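Local coordinates for mundticin KS immunity protein (Enterococcus mundtii, PDB 2ZRR) that probably protects the bacteriocin-producing cell against its own mundticin KS, as an immunity protein folded into an antiparallel four-helix bundle, at residues R33-T42 with L65-P76; S56-Y64 with R81-K92. All blocks are in the same frame, centred on the assembly; numbering follows the deposited sequence.

In the fold
Contacts 1 and 2 share helix 55-70 and helix 75-90 and lie with their centres about 14 Å apart in the antiparallel four-helix bundle. Contact 1 brings helix 33-48 against the C-terminal end of helix 55-70 and the turn that follows it; it is the more exposed of the two, and its outer side is polar, with R34 bonded to one carbonyl in the last turn of helix 55-70 and one in the turn that follows. Contact 2 pairs helix 55-70 with helix 75-90 nearer the centre of the chain, has more of its residues buried and is mostly apolar, apart from a phenol-carboxylate bond at its edge. The two meet where I41 packs against L61 O and M82 CE, beside L108 of helix 99-109.

Contact 1. Residues R33-T42 with L65-P76; sequences RRKKAEVIIT and LKKLKNEGTSVP
The guanidinium group of R34 carries V75 CG2 over the centre of one face, 4.0 Å above its plane, and has two carbonyl oxygens round its edge, both tilted out of its plane. NH1 donates to L68 O (2.8 Å), meeting a lone pair in the carbonyl plane, while NH2 donates to T73 O (2.7 Å); both bonds are bent, near 140° at the hydrogen. Two acceptors and the valine methyl fix the rotation of the group. A water adds a bridge from R34 NH1 to K67 O. R34 thus ties helix 33-48 of the four-helix bundle both to the last turn of helix 55-70 and to the turn before helix 75-90, where S74 is the N-cap. The R33 guanidinium, salt-bridged to D31, has P76 CG near its plane, 3.5 Å from NH1. Deeper in, L68 is a knob in the hole formed by R34, A37, E38 and I41, the two helices running antiparallel at 157°. I41 and L68 reach each other tip to tip, CD1 to CD1 at a tight 3.5 Å. With CG anti to its carbonyl carbon (chi1 -78°), E38 slides past L68 and lays OE2 3.5 Å from K69 CG.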
# COMPACT_ATOMS: atom_id res chain seq x y z
N ARG A 33 -3.88 1.73 14.09
CA ARG A 33 -3.03 1.17 13.05
C ARG A 33 -3.83 1.05 11.76
O ARG A 33 -3.27 1.22 10.67
CB ARG A 33 -2.55 -0.22 13.44
CG ARG A 33 -1.48 -0.28 14.49
CD ARG A 33 -1.27 -1.74 14.89
NE ARG A 33 -2.40 -2.27 15.65
CZ ARG A 33 -2.65 -3.56 15.83
NH1 ARG A 33 -1.84 -4.48 15.31
NH2 ARG A 33 -3.70 -3.95 16.54
N ARG A 34 -5.12 0.72 11.89
CA ARG A 34 -5.99 0.57 10.72
C ARG A 34 -6.21 1.93 10.09
O ARG A 34 -6.02 2.09 8.88
CB ARG A 34 -7.35 -0.04 11.12
CG ARG A 34 -8.16 -0.56 9.92
CD ARG A 34 -9.39 -1.38 10.34
NE ARG A 34 -8.99 -2.57 11.07
CZ ARG A 34 -8.58 -3.70 10.50
NH1 ARG A 34 -8.51 -3.81 9.18
NH2 ARG A 34 -8.19 -4.72 11.27
N LYS A 35 -6.60 2.92 10.89
CA LYS A 35 -6.78 4.27 10.36
C LYS A 35 -5.45 4.77 9.76
O LYS A 35 -5.42 5.30 8.65
CB LYS A 35 -7.24 5.20 11.47
CG LYS A 35 -7.58 6.61 11.00
CD LYS A 35 -7.19 7.66 12.04
CE LYS A 35 -8.12 7.63 13.25
NZ LYS A 35 -9.24 8.63 13.15
N LYS A 36 -4.35 4.57 10.48
CA LYS A 36 -3.03 4.99 10.00
C LYS A 36 -2.69 4.31 8.69
O LYS A 36 -2.28 4.98 7.74
CB LYS A 36 -1.96 4.63 11.03
CG LYS A 36 -1.31 5.81 11.72
CD LYS A 36 -0.16 5.36 12.64
CE LYS A 36 -0.57 5.33 14.11
NZ LYS A 36 -0.66 3.93 14.63
N ALA A 37 -2.84 2.99 8.63
CA ALA A 37 -2.54 2.24 7.41
C ALA A 37 -3.38 2.74 6.21
O ALA A 37 -2.87 2.93 5.11
CB ALA A 37 -2.76 0.75 7.63
N GLU A 38 -4.67 2.95 6.44
CA GLU A 38 -5.56 3.44 5.39
C GLU A 38 -5.15 4.84 4.91
O GLU A 38 -5.14 5.13 3.71
CB GLU A 38 -7.00 3.45 5.90
CG GLU A 38 -7.66 2.09 5.91
CD GLU A 38 -8.88 2.06 6.80
OE1 GLU A 38 -9.39 3.14 7.16
OE2 GLU A 38 -9.35 0.95 7.13
N VAL A 39 -4.81 5.72 5.85
CA VAL A 39 -4.39 7.09 5.53
C VAL A 39 -3.18 7.07 4.60
O VAL A 39 -3.19 7.73 3.56
CB VAL A 39 -4.03 7.88 6.82
CG1 VAL A 39 -3.10 9.03 6.51
CG2 VAL A 39 -5.30 8.38 7.47
N ILE A 40 -2.16 6.29 4.94
CA ILE A 40 -0.96 6.21 4.12
C ILE A 40 -1.28 5.72 2.70
O ILE A 40 -0.75 6.24 1.71
CB ILE A 40 0.07 5.25 4.75
CG1 ILE A 40 0.51 5.78 6.11
CG2 ILE A 40 1.29 5.12 3.85
CD1 ILE A 40 1.46 4.86 6.84
N ILE A 41 -2.16 4.73 2.59
CA ILE A 41 -2.52 4.20 1.28
C ILE A 41 -3.28 5.26 0.48
O ILE A 41 -3.01 5.47 -0.70
CB ILE A 41 -3.36 2.90 1.42
CG1 ILE A 41 -2.44 1.74 1.81
CG2 ILE A 41 -4.10 2.59 0.11
CD1 ILE A 41 -3.04 0.77 2.81
N THR A 42 -4.21 5.94 1.13
CA THR A 42 -4.98 6.98 0.46
C THR A 42 -4.02 8.02 -0.11
O THR A 42 -4.08 8.38 -1.28
CB THR A 42 -5.96 7.64 1.44
OG1 THR A 42 -6.86 6.65 1.95
CG2 THR A 42 -6.75 8.73 0.75
N LEU A 65 -6.63 -1.32 0.50
CA LEU A 65 -7.34 -0.27 1.20
C LEU A 65 -8.75 -0.78 1.50
O LEU A 65 -9.25 -0.61 2.61
CB LEU A 65 -7.39 1.00 0.35
CG LEU A 65 -8.28 2.13 0.89
CD1 LEU A 65 -7.79 2.58 2.26
CD2 LEU A 65 -8.27 3.29 -0.09
N LYS A 66 -9.39 -1.42 0.53
CA LYS A 66 -10.73 -1.94 0.78
C LYS A 66 -10.69 -3.12 1.76
O LYS A 66 -11.57 -3.27 2.60
CB LYS A 66 -11.43 -2.35 -0.52
CG LYS A 66 -10.57 -3.08 -1.49
CD LYS A 66 -11.42 -3.86 -2.48
CE LYS A 66 -11.09 -5.35 -2.45
NZ LYS A 66 -10.30 -5.72 -1.24
N LYS A 67 -9.66 -3.96 1.66
CA LYS A 67 -9.53 -5.09 2.58
C LYS A 67 -9.42 -4.58 4.01
O LYS A 67 -9.97 -5.18 4.93
CB LYS A 67 -8.29 -5.92 2.27
CG LYS A 67 -8.44 -6.86 1.09
CD LYS A 67 -7.21 -7.74 0.94
CE LYS A 67 -7.30 -8.63 -0.29
NZ LYS A 67 -6.73 -7.97 -1.49
N LEU A 68 -8.70 -3.46 4.18
CA LEU A 68 -8.51 -2.85 5.51
C LEU A 68 -9.83 -2.38 6.11
O LEU A 68 -10.11 -2.55 7.30
CB LEU A 68 -7.54 -1.66 5.41
CG LEU A 68 -6.05 -2.01 5.37
CD1 LEU A 68 -5.25 -0.78 4.99
CD2 LEU A 68 -5.61 -2.53 6.73
N LYS A 69 -10.67 -1.76 5.28
CA LYS A 69 -11.94 -1.26 5.75
C LYS A 69 -13.04 -2.30 5.89
O LYS A 69 -13.87 -2.20 6.79
CB LYS A 69 -12.42 -0.16 4.82
CG LYS A 69 -11.31 0.71 4.30
CD LYS A 69 -11.83 1.68 3.25
CE LYS A 69 -11.73 3.10 3.71
NZ LYS A 69 -10.74 3.81 2.86
N ASN A 70 -13.05 -3.31 5.02
CA ASN A 70 -14.11 -4.32 5.05
C ASN A 70 -13.84 -5.68 5.69
O ASN A 70 -14.76 -6.26 6.28
CB ASN A 70 -14.60 -4.56 3.63
CG ASN A 70 -15.02 -3.29 2.93
OD1 ASN A 70 -15.58 -2.38 3.53
ND2 ASN A 70 -14.74 -3.21 1.64
N GLU A 71 -12.62 -6.19 5.58
CA GLU A 71 -12.25 -7.50 6.14
C GLU A 71 -12.16 -7.54 7.67
O GLU A 71 -11.66 -6.61 8.28
CB GLU A 71 -10.92 -7.96 5.55
CG GLU A 71 -11.03 -8.95 4.40
CD GLU A 71 -9.68 -9.34 3.83
OE1 GLU A 71 -8.69 -9.39 4.59
OE2 GLU A 71 -9.60 -9.60 2.61
N GLY A 72 -12.62 -8.62 8.28
CA GLY A 72 -12.56 -8.71 9.72
C GLY A 72 -11.18 -9.11 10.24
O GLY A 72 -11.00 -9.36 11.43
N THR A 73 -10.22 -9.16 9.33
CA THR A 73 -8.86 -9.53 9.67
C THR A 73 -8.10 -8.44 10.44
O THR A 73 -8.52 -7.29 10.49
CB THR A 73 -8.06 -9.85 8.40
OG1 THR A 73 -8.21 -8.77 7.47
CG2 THR A 73 -8.56 -11.15 7.74
N SER A 74 -6.98 -8.83 11.03
CA SER A 74 -6.13 -7.93 11.80
C SER A 74 -5.23 -7.16 10.85
O SER A 74 -4.95 -7.61 9.73
CB SER A 74 -5.25 -8.73 12.75
OG SER A 74 -4.15 -9.25 12.01
N VAL A 75 -4.75 -6.00 11.30
CA VAL A 75 -3.86 -5.21 10.45
C VAL A 75 -2.58 -5.96 10.08
O VAL A 75 -2.19 -5.98 8.90
CB VAL A 75 -3.51 -3.84 11.13
CG1 VAL A 75 -2.21 -3.29 10.56
CG2 VAL A 75 -4.65 -2.84 10.89
N PRO A 76 -1.90 -6.59 11.06
CA PRO A 76 -0.66 -7.32 10.71
C PRO A 76 -0.85 -8.43 9.65
O PRO A 76 0.02 -8.63 8.80
CB PRO A 76 -0.16 -7.87 12.04
CG PRO A 76 -0.88 -7.08 13.11
CD PRO A 76 -2.19 -6.64 12.50
O HOH W 1 -8.46 -6.16 7.17
O HOH W 2 -8.89 6.36 4.05

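Contact 2. Residues S56-Y64 with R81-K92; sequences SLRKVLGSY and RMNIEISNAIKK
The helical segments 56-64 and 81-90 run antiparallel at 168°, their axes 9.0 Å apart at closest approach, with L57 opposite A89 and Y64 opposite M82. This is a neighbouring pair in the four-helix bundle, and its middle is a knobs-into-holes fit: V60 sits among M82, E85, I86 and A89. Its CG1 touches I86 CG1 and E85 CB, while CG2 faces A89 CB. Toward the N-terminus of helix 55-70, L57 splits its branches, CD1 going to I86 CG2 (3.7 Å) and CD2 lying alongside I90 CD1. L61 sends CD2 across the end of M82, a tight 3.4 Å from CE; L45 and L48 of helix 33-48 also touch L61. M82, with CG anti to the backbone N (chi1 166°) and the rest extended, runs past the ring of Y64 in the opposite direction. Its CB stands over the ring centre, 3.3 Å from the centroid, as a CH-pi contact, and SD makes an oblique Met-aromatic contact. The ring also has a cation-pi partner in K67. The E85 carboxylate meets the ring edge, its plane turned 56° from the ring; Y64 OH donates to E85 OE2 at a modelled 2.5 Å, so short that its exact length is doubtful.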
# COMPACT_ATOMS: atom_id res chain seq x y z
N SER A 56 -0.40 -1.58 -11.72
CA SER A 56 -0.33 -2.76 -10.87
C SER A 56 -0.18 -2.39 -9.40
O SER A 56 -0.80 -3.00 -8.54
CB SER A 56 0.83 -3.65 -11.31
OG SER A 56 1.05 -3.55 -12.71
N LEU A 57 0.65 -1.39 -9.12
CA LEU A 57 0.88 -0.94 -7.74
C LEU A 57 -0.37 -0.29 -7.17
O LEU A 57 -0.77 -0.57 -6.04
CB LEU A 57 2.04 0.05 -7.69
CG LEU A 57 2.52 0.48 -6.30
CD1 LEU A 57 2.53 -0.72 -5.35
CD2 LEU A 57 3.92 1.07 -6.41
N ARG A 58 -0.99 0.59 -7.95
CA ARG A 58 -2.20 1.27 -7.52
C ARG A 58 -3.27 0.22 -7.28
O ARG A 58 -4.09 0.36 -6.38
CB ARG A 58 -2.67 2.25 -8.59
CG ARG A 58 -1.68 3.34 -8.95
CD ARG A 58 -2.29 4.33 -9.94
NE ARG A 58 -3.67 4.66 -9.60
CZ ARG A 58 -4.02 5.60 -8.73
NH1 ARG A 58 -3.07 6.30 -8.11
NH2 ARG A 58 -5.30 5.83 -8.46
N LYS A 59 -3.24 -0.83 -8.09
CA LYS A 59 -4.20 -1.92 -7.96
C LYS A 59 -4.08 -2.57 -6.57
O LYS A 59 -5.05 -2.64 -5.82
CB LYS A 59 -3.96 -2.97 -9.06
CG LYS A 59 -5.22 -3.53 -9.70
CD LYS A 59 -5.82 -2.57 -10.73
CE LYS A 59 -6.15 -3.31 -12.01
NZ LYS A 59 -4.93 -3.82 -12.69
N VAL A 60 -2.87 -3.03 -6.24
CA VAL A 60 -2.59 -3.65 -4.95
C VAL A 60 -2.97 -2.70 -3.82
O VAL A 60 -3.67 -3.06 -2.88
CB VAL A 60 -1.10 -3.98 -4.79
CG1 VAL A 60 -0.81 -4.42 -3.36
CG2 VAL A 60 -0.69 -5.03 -5.80
N LEU A 61 -2.48 -1.47 -3.93
CA LEU A 61 -2.76 -0.46 -2.93
C LEU A 61 -4.25 -0.28 -2.77
O LEU A 61 -4.76 -0.25 -1.65
CB LEU A 61 -2.15 0.88 -3.34
CG LEU A 61 -0.62 0.89 -3.34
CD1 LEU A 61 -0.12 2.22 -3.89
CD2 LEU A 61 -0.11 0.66 -1.92
N GLY A 62 -4.94 -0.15 -3.91
CA GLY A 62 -6.38 0.04 -3.89
C GLY A 62 -7.08 -1.17 -3.32
O GLY A 62 -8.02 -1.05 -2.54
N SER A 63 -6.59 -2.35 -3.69
CA SER A 63 -7.18 -3.59 -3.19
C SER A 63 -7.04 -3.72 -1.67
O SER A 63 -8.01 -4.09 -0.99
CB SER A 63 -6.52 -4.79 -3.87
OG SER A 63 -6.73 -5.97 -3.11
N TYR A 64 -5.87 -3.42 -1.13
CA TYR A 64 -5.69 -3.55 0.31
C TYR A 64 -6.38 -2.48 1.12
O TYR A 64 -6.72 -2.70 2.28
CB TYR A 64 -4.20 -3.63 0.65
CG TYR A 64 -3.74 -5.05 0.51
CD1 TYR A 64 -3.32 -5.55 -0.72
CD2 TYR A 64 -3.82 -5.93 1.59
CE1 TYR A 64 -2.99 -6.90 -0.87
CE2 TYR A 64 -3.50 -7.28 1.45
CZ TYR A 64 -3.09 -7.76 0.21
OH TYR A 64 -2.77 -9.10 0.06
N ARG A 81 0.45 -9.82 4.05
CA ARG A 81 0.06 -10.38 2.76
C ARG A 81 0.25 -9.34 1.66
O ARG A 81 0.59 -9.66 0.52
CB ARG A 81 -1.41 -10.84 2.83
CG ARG A 81 -1.60 -12.13 3.63
CD ARG A 81 -3.05 -12.44 3.98
NE ARG A 81 -3.20 -13.82 4.44
CZ ARG A 81 -4.33 -14.37 4.88
NH1 ARG A 81 -5.45 -13.67 4.92
NH2 ARG A 81 -4.33 -15.64 5.28
N MET A 82 0.03 -8.07 2.01
CA MET A 82 0.17 -6.98 1.07
C MET A 82 1.63 -6.73 0.78
O MET A 82 2.02 -6.48 -0.35
CB MET A 82 -0.45 -5.71 1.64
CG MET A 82 -0.07 -4.45 0.89
SD MET A 82 -0.65 -2.96 1.72
CE MET A 82 -0.61 -1.81 0.36
N ASN A 83 2.43 -6.78 1.84
CA ASN A 83 3.87 -6.55 1.73
C ASN A 83 4.41 -7.42 0.61
O ASN A 83 5.22 -6.98 -0.20
CB ASN A 83 4.55 -6.91 3.05
CG ASN A 83 6.06 -6.80 2.99
OD1 ASN A 83 6.61 -6.08 2.16
ND2 ASN A 83 6.74 -7.52 3.88
N ILE A 84 3.95 -8.67 0.57
CA ILE A 84 4.39 -9.59 -0.46
C ILE A 84 3.94 -9.10 -1.83
O ILE A 84 4.72 -9.02 -2.78
CB ILE A 84 3.83 -11.00 -0.19
CG1 ILE A 84 4.45 -11.55 1.09
CG2 ILE A 84 4.12 -11.92 -1.36
CD1 ILE A 84 5.97 -11.52 1.11
N GLU A 85 2.65 -8.76 -1.93
CA GLU A 85 2.07 -8.28 -3.17
C GLU A 85 2.79 -7.08 -3.79
O GLU A 85 3.08 -7.08 -4.98
CB GLU A 85 0.61 -7.93 -2.94
CG GLU A 85 -0.34 -8.72 -3.79
CD GLU A 85 -1.75 -8.69 -3.24
OE1 GLU A 85 -2.57 -7.90 -3.75
OE2 GLU A 85 -2.02 -9.44 -2.28
N ILE A 86 3.07 -6.06 -2.98
CA ILE A 86 3.75 -4.86 -3.47
C ILE A 86 5.14 -5.17 -4.01
O ILE A 86 5.76 -4.35 -4.69
CB ILE A 86 3.88 -3.78 -2.35
CG1 ILE A 86 2.49 -3.41 -1.83
CG2 ILE A 86 4.57 -2.53 -2.88
CD1 ILE A 86 2.51 -2.39 -0.72
N SER A 87 5.63 -6.37 -3.71
CA SER A 87 6.95 -6.79 -4.17
C SER A 87 6.95 -7.08 -5.66
O SER A 87 7.61 -6.39 -6.43
CB SER A 87 7.41 -8.03 -3.39
OG SER A 87 8.07 -7.66 -2.20
N ASN A 88 6.21 -8.11 -6.05
CA ASN A 88 6.13 -8.53 -7.45
C ASN A 88 5.42 -7.55 -8.37
O ASN A 88 5.32 -7.78 -9.57
CB ASN A 88 5.46 -9.90 -7.55
CG ASN A 88 5.39 -10.61 -6.21
OD1 ASN A 88 4.34 -11.12 -5.82
ND2 ASN A 88 6.52 -10.66 -5.50
N ALA A 89 4.93 -6.44 -7.81
CA ALA A 89 4.24 -5.42 -8.59
C ALA A 89 5.19 -4.24 -8.81
O ALA A 89 5.22 -3.64 -9.89
CB ALA A 89 2.99 -4.95 -7.85
N ILE A 90 5.96 -3.92 -7.78
CA ILE A 90 6.91 -2.83 -7.83
C ILE A 90 7.98 -3.09 -8.89
O ILE A 90 8.48 -2.17 -9.53
CB ILE A 90 7.57 -2.63 -6.44
CG1 ILE A 90 8.10 -1.21 -6.33
CG2 ILE A 90 8.65 -3.67 -6.22
CD1 ILE A 90 7.10 -0.24 -5.75
N LYS A 91 8.34 -4.36 -9.07
CA LYS A 91 9.35 -4.74 -10.06
C LYS A 91 8.73 -5.29 -11.34
O LYS A 91 9.45 -5.71 -12.25
CB LYS A 91 10.31 -5.78 -9.47
CG LYS A 91 9.81 -6.44 -8.20
CD LYS A 91 10.81 -6.29 -7.06
CE LYS A 91 12.04 -7.14 -7.30
NZ LYS A 91 13.01 -7.09 -6.17
N LYS A 92 7.40 -5.31 -11.41
CA LYS A 92 6.71 -5.80 -12.60
C LYS A 92 7.13 -4.92 -13.75
O LYS A 92 8.03 -5.26 -14.52
CB LYS A 92 5.20 -5.72 -12.42
CG LYS A 92 4.41 -5.79 -13.72
CD LYS A 92 2.91 -5.79 -13.47
CE LYS A 92 2.24 -6.99 -14.12
NZ LYS A 92 1.04 -7.43 -13.36